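Local coordinates for putative curved DNA-binding protein (Chaetomium thermophilum var. thermophilum DSM 1495, PDB 4IPA) that probably acts in ribosome biogenesis as an Arx1 protein with a methionine-aminopeptidase-like fold, and may bind DNA, at residues E268-T280 / Y292-L306. Numbering follows the deposited sequence.
Sequences EQRATLHRRTNNT and YSEVQKKFGTFPFSL. With SO4 (sulfate ion), chain E.
His274 and Phe304 form an antiparallel hydrogen-bonded pair, His274 N giving to Phe304 O at 2.9 Å and Phe304 N to His274 O at 2.8 Å. Leu273 faces Ser305 as a non-hydrogen-bonded pair. Beyond His274 the backbones stay close, and water 1 joins them, accepting from Arg276 N and donating to Gly300 O and Phe302 O. Helix 292-299 crosses strand 273-276 at 83°, the axes 9.1 Å apart, and a type II' turn from Phe299 to Phe302 leads from it back into the sheet. Strand 304-305 is an outer strand of a small three-stranded antiparallel sheet, 273-276 in the middle and 328-330 beyond, separate from the five-stranded sheet of this M24-family chain.

Arg276 ties the strand to the helix and the turn after it. Its CD lies over one face of the Tyr292 ring, toward the rim, and the bend at chi3 (85°) turns NE, in the guanidinium plane, to Tyr292 OH at 3.1 Å. The guanidinium stands almost perpendicular to that ring, and NH1 reaches Gly300 O at 2.9 Å from above the carbonyl plane. Gln296 CG lies over the guanidinium centre and its amide stacks at 25° to the group. Water 2 hands the phenol on to Thr277 O and Asn279 O. With alanine here the guanidinium is gone, and Tyr292 OH and Gly300 O would probably be left without its N-H donors and a gap opened between strand and helix.

On the sheet face bearing His274 and Phe304, Phe304 CZ packs against His274 CB at 3.8 Å. Leu306 CD2 makes an off-centre CH-pi contact with the imidazole, whose NE2 donates to Ala271 O; Val319 of helix 312-324 touches both His274 and Leu306. Arg275 instead runs out past Thr301 O to a salt bridge with Glu226.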
ATOM      1  N   GLU A 268     -13.990 -11.696  10.159  1.00 24.73           N
ATOM      2  CA  GLU A 268     -15.440 -11.758   9.947  1.00 26.31           C
ATOM      3  C   GLU A 268     -16.086 -10.427   9.553  1.00 21.85           C
ATOM      4  O   GLU A 268     -17.268 -10.378   9.215  1.00 23.17           O
ATOM      5  CB  GLU A 268     -16.140 -12.364  11.181  1.00 31.03           C
ATOM      6  CG  GLU A 268     -15.708 -13.801  11.508  1.00 35.70           C
ATOM      7  CD  GLU A 268     -16.272 -14.330  12.837  1.00 41.61           C
ATOM      8  OE1 GLU A 268     -16.002 -13.722  13.909  1.00 42.54           O
ATOM      9  OE2 GLU A 268     -16.973 -15.368  12.804  1.00 36.07           O
ATOM     10  N   GLN A 269     -15.317  -9.349   9.591  1.00 18.00           N
ATOM     11  CA  GLN A 269     -15.823  -8.065   9.124  1.00 20.70           C
ATOM     12  C   GLN A 269     -16.234  -8.145   7.657  1.00 22.23           C
ATOM     13  O   GLN A 269     -15.677  -8.907   6.879  1.00 16.98           O
ATOM     14  CB  GLN A 269     -14.799  -6.943   9.326  1.00 22.09           C
ATOM     15  CG  GLN A 269     -14.528  -6.622  10.792  1.00 20.10           C
ATOM     16  CD  GLN A 269     -13.517  -7.573  11.416  1.00 30.18           C
ATOM     17  OE1 GLN A 269     -12.913  -8.401  10.722  1.00 23.72           O
ATOM     18  NE2 GLN A 269     -13.321  -7.455  12.737  1.00 25.68           N
ATOM     19  N   ARG A 270     -17.246  -7.369   7.306  1.00 20.96           N
ATOM     20  CA  ARG A 270     -17.748  -7.325   5.952  1.00 22.84           C
ATOM     21  C   ARG A 270     -16.672  -6.814   4.973  1.00 19.46           C
ATOM     22  O   ARG A 270     -16.001  -5.812   5.234  1.00 13.03           O
ATOM     23  CB  ARG A 270     -18.967  -6.415   5.947  1.00 19.65           C
ATOM     24  CG  ARG A 270     -19.555  -6.092   4.603  1.00 21.00           C
ATOM     25  CD  ARG A 270     -20.775  -5.203   4.819  1.00 22.80           C
ATOM     26  NE  ARG A 270     -21.925  -5.894   4.289  1.00 36.70           N
ATOM     27  CZ  ARG A 270     -22.992  -6.264   4.975  1.00 33.06           C
ATOM     28  NH1 ARG A 270     -23.126  -5.974   6.264  1.00 30.45           N
ATOM     29  NH2 ARG A 270     -23.947  -6.911   4.334  1.00 40.77           N
ATOM     30  N   ALA A 271     -16.497  -7.522   3.864  1.00 17.28           N
ATOM     31  CA  ALA A 271     -15.628  -7.059   2.776  1.00 17.65           C
ATOM     32  C   ALA A 271     -16.251  -5.834   2.106  1.00 20.75           C
ATOM     33  O   ALA A 271     -17.314  -5.944   1.463  1.00 21.12           O
ATOM     34  CB  ALA A 271     -15.442  -8.160   1.756  1.00 18.06           C
ATOM     35  N   THR A 272     -15.609  -4.673   2.246  1.00 17.60           N
ATOM     36  CA  THR A 272     -16.113  -3.464   1.597  1.00 14.91           C
ATOM     37  C   THR A 272     -15.198  -2.972   0.495  1.00 14.69           C
ATOM     38  O   THR A 272     -15.633  -2.245  -0.398  1.00 19.45           O
ATOM     39  CB  THR A 272     -16.355  -2.329   2.607  1.00 17.70           C
ATOM     40  OG1 THR A 272     -15.115  -1.989   3.248  1.00 15.74           O
ATOM     41  CG2 THR A 272     -17.403  -2.765   3.662  1.00 16.71           C
ATOM     42  N   LEU A 273     -13.932  -3.365   0.552  1.00 15.71           N
ATOM     43  CA  LEU A 273     -12.953  -2.923  -0.436  1.00 13.13           C
ATOM     44  C   LEU A 273     -13.041  -3.759  -1.712  1.00 13.98           C
ATOM     45  O   LEU A 273     -12.956  -4.977  -1.663  1.00 16.41           O
ATOM     46  CB  LEU A 273     -11.545  -2.997   0.157  1.00 15.50           C
ATOM     47  CG  LEU A 273     -10.397  -2.464  -0.700  1.00 16.86           C
ATOM     48  CD1 LEU A 273     -10.524  -0.948  -0.824  1.00 14.59           C
ATOM     49  CD2 LEU A 273      -9.064  -2.838  -0.075  1.00 17.72           C
ATOM     50  N   HIS A 274     -13.224  -3.101  -2.854  1.00 15.34           N
ATOM     51  CA  HIS A 274     -13.415  -3.794  -4.132  1.00 16.37           C
ATOM     52  C   HIS A 274     -12.815  -2.969  -5.276  1.00 15.53           C
ATOM     53  O   HIS A 274     -12.419  -1.827  -5.087  1.00 15.78           O
ATOM     54  CB  HIS A 274     -14.917  -3.983  -4.451  1.00 16.93           C
ATOM     55  CG  HIS A 274     -15.701  -4.691  -3.386  1.00 17.14           C
ATOM     56  ND1 HIS A 274     -16.286  -5.925  -3.593  1.00 15.59           N
ATOM     57  CD2 HIS A 274     -16.038  -4.315  -2.130  1.00 12.18           C
ATOM     58  CE1 HIS A 274     -16.930  -6.290  -2.497  1.00 14.72           C
ATOM     59  NE2 HIS A 274     -16.788  -5.341  -1.593  1.00 16.89           N
ATOM     60  N   ARG A 275     -12.765  -3.550  -6.469  1.00 16.89           N
ATOM     61  CA  ARG A 275     -12.457  -2.787  -7.677  1.00 18.67           C
ATOM     62  C   ARG A 275     -13.060  -3.461  -8.904  1.00 18.70           C
ATOM     63  O   ARG A 275     -13.199  -4.682  -8.948  1.00 16.00           O
ATOM     64  CB  ARG A 275     -10.942  -2.595  -7.852  1.00 16.54           C
ATOM     65  CG  ARG A 275     -10.220  -3.755  -8.498  1.00 19.31           C
ATOM     66  CD  ARG A 275      -8.775  -3.373  -8.797  1.00 20.72           C
ATOM     67  NE  ARG A 275      -8.037  -4.479  -9.391  1.00 28.00           N
ATOM     68  CZ  ARG A 275      -7.988  -4.735 -10.699  1.00 30.97           C
ATOM     69  NH1 ARG A 275      -8.634  -3.962 -11.564  1.00 27.66           N
ATOM     70  NH2 ARG A 275      -7.296  -5.771 -11.144  1.00 28.14           N
ATOM     71  N   ARG A 276     -13.425  -2.652  -9.893  1.00 20.97           N
ATOM     72  CA  ARG A 276     -13.906  -3.175 -11.169  1.00 22.04           C
ATOM     73  C   ARG A 276     -12.796  -3.892 -11.902  1.00 21.00           C
ATOM     74  O   ARG A 276     -11.676  -3.399 -11.925  1.00 25.34           O
ATOM     75  CB  ARG A 276     -14.387  -2.032 -12.055  1.00 26.48           C
ATOM     76  CG  ARG A 276     -15.872  -2.000 -12.277  1.00 30.90           C
ATOM     77  CD  ARG A 276     -16.266  -0.813 -13.146  1.00 26.17           C
ATOM     78  NE  ARG A 276     -16.127  -1.142 -14.554  1.00 33.33           N
ATOM     79  CZ  ARG A 276     -15.211  -0.625 -15.361  1.00 36.01           C
ATOM     80  NH1 ARG A 276     -14.347   0.278 -14.908  1.00 27.29           N
ATOM     81  NH2 ARG A 276     -15.172  -1.009 -16.628  1.00 35.45           N
ATOM     82  N   THR A 277     -13.098  -5.052 -12.488  1.00 24.88           N
ATOM     83  CA  THR A 277     -12.169  -5.734 -13.398  1.00 26.75           C
ATOM     84  C   THR A 277     -12.595  -5.518 -14.846  1.00 31.17           C
ATOM     85  O   THR A 277     -13.629  -4.905 -15.116  1.00 28.82           O
ATOM     86  CB  THR A 277     -12.131  -7.257 -13.174  1.00 27.52           C
ATOM     87  OG1 THR A 277     -13.386  -7.832 -13.559  1.00 29.14           O
ATOM     88  CG2 THR A 277     -11.832  -7.602 -11.715  1.00 27.07           C
ATOM     89  N   ASN A 278     -11.817  -6.053 -15.778  1.00 37.22           N
ATOM     90  CA  ASN A 278     -12.159  -5.925 -17.196  1.00 40.59           C
ATOM     91  C   ASN A 278     -12.986  -7.090 -17.774  1.00 35.56           C
ATOM     92  O   ASN A 278     -13.261  -7.120 -18.973  1.00 40.10           O
ATOM     93  CB  ASN A 278     -10.912  -5.634 -18.052  1.00 39.32           C
ATOM     94  CG  ASN A 278     -10.420  -4.191 -17.904  1.00 44.77           C
ATOM     95  OD1 ASN A 278      -9.263  -3.948 -17.551  1.00 50.97           O
ATOM     96  ND2 ASN A 278     -11.300  -3.231 -18.169  1.00 41.26           N
ATOM     97  N   ASN A 279     -13.398  -8.029 -16.922  1.00 34.01           N
ATOM     98  CA  ASN A 279     -14.306  -9.103 -17.339  1.00 31.85           C
ATOM     99  C   ASN A 279     -15.638  -8.589 -17.900  1.00 31.60           C
ATOM    100  O   ASN A 279     -16.163  -7.570 -17.454  1.00 27.16           O
ATOM    101  CB  ASN A 279     -14.574 -10.077 -16.190  1.00 30.94           C
ATOM    102  CG  ASN A 279     -13.355 -10.906 -15.829  1.00 42.74           C
ATOM    103  OD1 ASN A 279     -12.472 -11.137 -16.660  1.00 40.11           O
ATOM    104  ND2 ASN A 279     -13.303 -11.364 -14.579  1.00 43.75           N
ATOM    105  N   THR A 280     -16.188  -9.315 -18.868  1.00 31.19           N
ATOM    106  CA  THR A 280     -17.380  -8.859 -19.588  1.00 35.32           C
ATOM    107  C   THR A 280     -18.692  -9.522 -19.164  1.00 34.42           C
ATOM    108  O   THR A 280     -19.728  -9.282 -19.793  1.00 33.41           O
ATOM    109  CB  THR A 280     -17.224  -9.054 -21.100  1.00 33.02           C
ATOM    110  OG1 THR A 280     -16.832 -10.410 -21.365  1.00 31.52           O
ATOM    111  CG2 THR A 280     -16.172  -8.090 -21.645  1.00 36.49           C
ATOM    112  N   TYR A 292     -22.780  -1.189 -10.722  1.00 20.86           N
ATOM    113  CA  TYR A 292     -21.689  -1.367 -11.659  1.00 22.79           C
ATOM    114  C   TYR A 292     -21.405  -0.080 -12.434  1.00 23.11           C
ATOM    115  O   TYR A 292     -20.250   0.332 -12.576  1.00 20.73           O
ATOM    116  CB  TYR A 292     -22.002  -2.488 -12.642  1.00 24.83           C
ATOM    117  CG  TYR A 292     -20.865  -2.704 -13.605  1.00 23.15           C
ATOM    118  CD1 TYR A 292     -20.771  -1.965 -14.776  1.00 20.91           C
ATOM    119  CD2 TYR A 292     -19.865  -3.621 -13.320  1.00 22.51           C
ATOM    120  CE1 TYR A 292     -19.719  -2.150 -15.650  1.00 27.04           C
ATOM    121  CE2 TYR A 292     -18.809  -3.821 -14.187  1.00 26.28           C
ATOM    122  CZ  TYR A 292     -18.741  -3.084 -15.353  1.00 26.64           C
ATOM    123  OH  TYR A 292     -17.686  -3.278 -16.199  1.00 22.53           O
ATOM    124  N   SER A 293     -22.466   0.554 -12.922  1.00 23.79           N
ATOM    125  CA  SER A 293     -22.328   1.794 -13.678  1.00 26.65           C
ATOM    126  C   SER A 293     -21.907   2.945 -12.797  1.00 19.30           C
ATOM    127  O   SER A 293     -21.069   3.741 -13.187  1.00 20.75           O
ATOM    128  CB  SER A 293     -23.614   2.139 -14.425  1.00 25.07           C
ATOM    129  OG  SER A 293     -23.832   1.167 -15.425  1.00 35.39           O
ATOM    130  N   GLU A 294     -22.484   3.028 -11.609  1.00 19.48           N
ATOM    131  CA  GLU A 294     -22.048   4.039 -10.647  1.00 25.43           C
ATOM    132  C   GLU A 294     -20.530   3.960 -10.421  1.00 21.80           C
ATOM    133  O   GLU A 294     -19.849   4.986 -10.323  1.00 19.13           O
ATOM    134  CB  GLU A 294     -22.771   3.874  -9.306  1.00 22.86           C
ATOM    135  CG  GLU A 294     -22.251   4.807  -8.225  1.00 24.87           C
ATOM    136  CD  GLU A 294     -22.852   4.535  -6.856  1.00 29.27           C
ATOM    137  OE1 GLU A 294     -23.557   3.523  -6.701  1.00 28.15           O
ATOM    138  OE2 GLU A 294     -22.618   5.336  -5.926  1.00 31.38           O
ATOM    139  N   VAL A 295     -20.009   2.737 -10.348  1.00 20.77           N
ATOM    140  CA  VAL A 295     -18.603   2.536 -10.023  1.00 19.45           C
ATOM    141  C   VAL A 295     -17.718   2.800 -11.241  1.00 20.95           C
ATOM    142  O   VAL A 295     -16.669   3.431 -11.135  1.00 17.39           O
ATOM    143  CB  VAL A 295     -18.350   1.125  -9.485  1.00 19.66           C
ATOM    144  CG1 VAL A 295     -16.855   0.821  -9.489  1.00 19.72           C
ATOM    145  CG2 VAL A 295     -18.935   0.973  -8.098  1.00 18.50           C
ATOM    146  N   GLN A 296     -18.150   2.326 -12.402  1.00 18.72           N
ATOM    147  CA  GLN A 296     -17.388   2.570 -13.613  1.00 21.55           C
ATOM    148  C   GLN A 296     -17.159   4.064 -13.803  1.00 22.53           C
ATOM    149  O   GLN A 296     -16.045   4.503 -14.098  1.00 25.36           O
ATOM    150  CB  GLN A 296     -18.105   2.004 -14.839  1.00 23.22           C
ATOM    151  CG  GLN A 296     -17.466   2.441 -16.149  1.00 31.14           C
ATOM    152  CD  GLN A 296     -17.942   1.622 -17.335  1.00 41.83           C
ATOM    153  OE1 GLN A 296     -19.097   1.199 -17.385  1.00 45.86           O
ATOM    154  NE2 GLN A 296     -17.049   1.384 -18.294  1.00 45.51           N
ATOM    155  N   LYS A 297     -18.215   4.845 -13.610  1.00 19.70           N
ATOM    156  CA  LYS A 297     -18.136   6.284 -13.803  1.00 23.71           C
ATOM    157  C   LYS A 297     -17.316   7.008 -12.740  1.00 23.63           C
ATOM    158  O   LYS A 297     -16.536   7.899 -13.054  1.00 24.01           O
ATOM    159  CB  LYS A 297     -19.537   6.883 -13.933  1.00 27.12           C
ATOM    160  CG  LYS A 297     -20.230   6.494 -15.240  1.00 34.52           C
ATOM    161  CD  LYS A 297     -21.740   6.721 -15.156  1.00 45.48           C
ATOM    162  CE  LYS A 297     -22.360   7.025 -16.532  1.00 46.24           C
ATOM    163  NZ  LYS A 297     -23.849   7.217 -16.464  1.00 51.09           N
ATOM    164  N   LYS A 298     -17.473   6.636 -11.482  1.00 20.87           N
ATOM    165  CA  LYS A 298     -16.743   7.346 -10.450  1.00 21.25           C
ATOM    166  C   LYS A 298     -15.286   6.843 -10.311  1.00 24.67           C
ATOM    167  O   LYS A 298     -14.350   7.632 -10.222  1.00 20.06           O
ATOM    168  CB  LYS A 298     -17.503   7.265  -9.126  1.00 24.93           C
ATOM    169  CG  LYS A 298     -16.753   7.818  -7.924  1.00 29.22           C
ATOM    170  CD  LYS A 298     -17.510   8.974  -7.291  1.00 30.78           C
ATOM    171  CE  LYS A 298     -17.260   9.059  -5.795  1.00 36.25           C
ATOM    172  NZ  LYS A 298     -16.475  10.270  -5.423  1.00 40.15           N
ATOM    173  N   PHE A 299     -15.097   5.529 -10.325  1.00 21.23           N
ATOM    174  CA  PHE A 299     -13.805   4.964  -9.951  1.00 17.62           C
ATOM    175  C   PHE A 299     -13.057   4.322 -11.113  1.00 18.96           C
ATOM    176  O   PHE A 299     -11.857   4.075 -11.012  1.00 16.79           O
ATOM    177  CB  PHE A 299     -13.991   3.934  -8.822  1.00 16.52           C
ATOM    178  CG  PHE A 299     -14.620   4.504  -7.592  1.00 18.60           C
ATOM    179  CD1 PHE A 299     -13.927   5.418  -6.802  1.00 18.82           C
ATOM    180  CD2 PHE A 299     -15.912   4.156  -7.231  1.00 20.46           C
ATOM    181  CE1 PHE A 299     -14.512   5.963  -5.688  1.00 19.30           C
ATOM    182  CE2 PHE A 299     -16.497   4.704  -6.104  1.00 16.55           C
ATOM    183  CZ  PHE A 299     -15.800   5.600  -5.338  1.00 17.34           C
ATOM    184  N   GLY A 300     -13.761   4.038 -12.206  1.00 15.69           N
ATOM    185  CA  GLY A 300     -13.156   3.281 -13.281  1.00 15.85           C
ATOM    186  C   GLY A 300     -12.694   1.923 -12.780  1.00 20.54           C
ATOM    187  O   GLY A 300     -13.494   1.114 -12.313  1.00 16.87           O
ATOM    188  N   THR A 301     -11.393   1.672 -12.848  1.00 19.94           N
ATOM    189  CA  THR A 301     -10.870   0.379 -12.441  1.00 21.22           C
ATOM    190  C   THR A 301     -10.083   0.479 -11.128  1.00 20.83           C
ATOM    191  O   THR A 301      -9.328  -0.432 -10.770  1.00 21.01           O
ATOM    192  CB  THR A 301      -9.977  -0.189 -13.538  1.00 25.32           C
ATOM    193  OG1 THR A 301      -8.989   0.790 -13.869  1.00 27.03           O
ATOM    194  CG2 THR A 301     -10.807  -0.482 -14.796  1.00 24.62           C
ATOM    195  N   PHE A 302     -10.270   1.582 -10.407  1.00 17.13           N
ATOM    196  CA  PHE A 302      -9.538   1.795  -9.167  1.00 15.31           C
ATOM    197  C   PHE A 302     -10.274   1.269  -7.921  1.00 18.16           C
ATOM    198  O   PHE A 302     -11.511   1.226  -7.875  1.00 15.35           O
ATOM    199  CB  PHE A 302      -9.140   3.264  -9.020  1.00 16.22           C
ATOM    200  CG  PHE A 302      -8.074   3.708 -10.009  1.00 19.66           C
ATOM    201  CD1 PHE A 302      -6.731   3.387  -9.797  1.00 15.28           C
ATOM    202  CD2 PHE A 302      -8.417   4.450 -11.145  1.00 14.58           C
ATOM    203  CE1 PHE A 302      -5.738   3.785 -10.703  1.00 16.42           C
ATOM    204  CE2 PHE A 302      -7.438   4.867 -12.058  1.00 18.02           C
ATOM    205  CZ  PHE A 302      -6.086   4.535 -11.839  1.00 18.81           C
ATOM    206  N   PRO A 303      -9.510   0.850  -6.902  1.00 18.50           N
ATOM    207  CA  PRO A 303     -10.164   0.339  -5.692  1.00 14.61           C
ATOM    208  C   PRO A 303     -11.084   1.370  -5.078  1.00 15.90           C
ATOM    209  O   PRO A 303     -10.834   2.574  -5.175  1.00 16.83           O
ATOM    210  CB  PRO A 303      -8.989   0.021  -4.764  1.00 15.21           C
ATOM    211  CG  PRO A 303      -7.836  -0.291  -5.725  1.00 11.71           C
ATOM    212  CD  PRO A 303      -8.046   0.690  -6.859  1.00 18.17           C
ATOM    213  N   PHE A 304     -12.175   0.891  -4.483  1.00 17.14           N
ATOM    214  CA  PHE A 304     -13.134   1.758  -3.814  1.00 17.05           C
ATOM    215  C   PHE A 304     -13.744   1.019  -2.630  1.00 17.17           C
ATOM    216  O   PHE A 304     -13.652  -0.215  -2.531  1.00 15.21           O
ATOM    217  CB  PHE A 304     -14.228   2.201  -4.789  1.00 16.88           C
ATOM    218  CG  PHE A 304     -15.064   1.077  -5.290  1.00 15.77           C
ATOM    219  CD1 PHE A 304     -14.658   0.320  -6.381  1.00 14.34           C
ATOM    220  CD2 PHE A 304     -16.255   0.770  -4.669  1.00 15.23           C
ATOM    221  CE1 PHE A 304     -15.425  -0.729  -6.828  1.00 16.49           C
ATOM    222  CE2 PHE A 304     -17.039  -0.283  -5.124  1.00 15.64           C
ATOM    223  CZ  PHE A 304     -16.618  -1.038  -6.195  1.00 15.61           C
ATOM    224  N   SER A 305     -14.335   1.780  -1.715  1.00 13.39           N
ATOM    225  CA  SER A 305     -15.044   1.197  -0.589  1.00 17.63           C
ATOM    226  C   SER A 305     -16.538   1.237  -0.869  1.00 17.20           C
ATOM    227  O   SER A 305     -17.037   2.225  -1.388  1.00 19.64           O
ATOM    228  CB  SER A 305     -14.743   1.984   0.692  1.00 18.09           C
ATOM    229  OG  SER A 305     -15.530   1.502   1.768  1.00 16.72           O
ATOM    230  N   LEU A 306     -17.261   0.180  -0.517  1.00 20.13           N
ATOM    231  CA  LEU A 306     -18.725   0.219  -0.596  1.00 18.34           C
ATOM    232  C   LEU A 306     -19.339   1.406   0.160  1.00 17.55           C
ATOM    233  O   LEU A 306     -20.393   1.904  -0.212  1.00 20.00           O
ATOM    234  CB  LEU A 306     -19.330  -1.073  -0.061  1.00 16.11           C
ATOM    235  CG  LEU A 306     -19.066  -2.394  -0.786  1.00 17.35           C
ATOM    236  CD1 LEU A 306     -19.890  -3.500  -0.109  1.00 16.52           C
ATOM    237  CD2 LEU A 306     -19.395  -2.313  -2.259  1.00 16.16           C
TER
HETATM  238  S   SO4 E 501     -26.809  -8.100   5.240  1.00 58.48           S
HETATM  239  O1  SO4 E 501     -26.278  -8.035   6.601  1.00 63.16           O
HETATM  240  O2  SO4 E 501     -25.741  -8.470   4.328  1.00 40.41           O
HETATM  241  O3  SO4 E 501     -27.868  -9.107   5.166  1.00 57.71           O
HETATM  242  O4  SO4 E 501     -27.356  -6.802   4.867  1.00 47.47           O
HETATM  243  O   HOH W   1     -13.080   0.107  -9.808  1.00 19.02           O
HETATM  244  O   HOH W   2     -16.174  -5.479 -15.717  1.00 26.20           O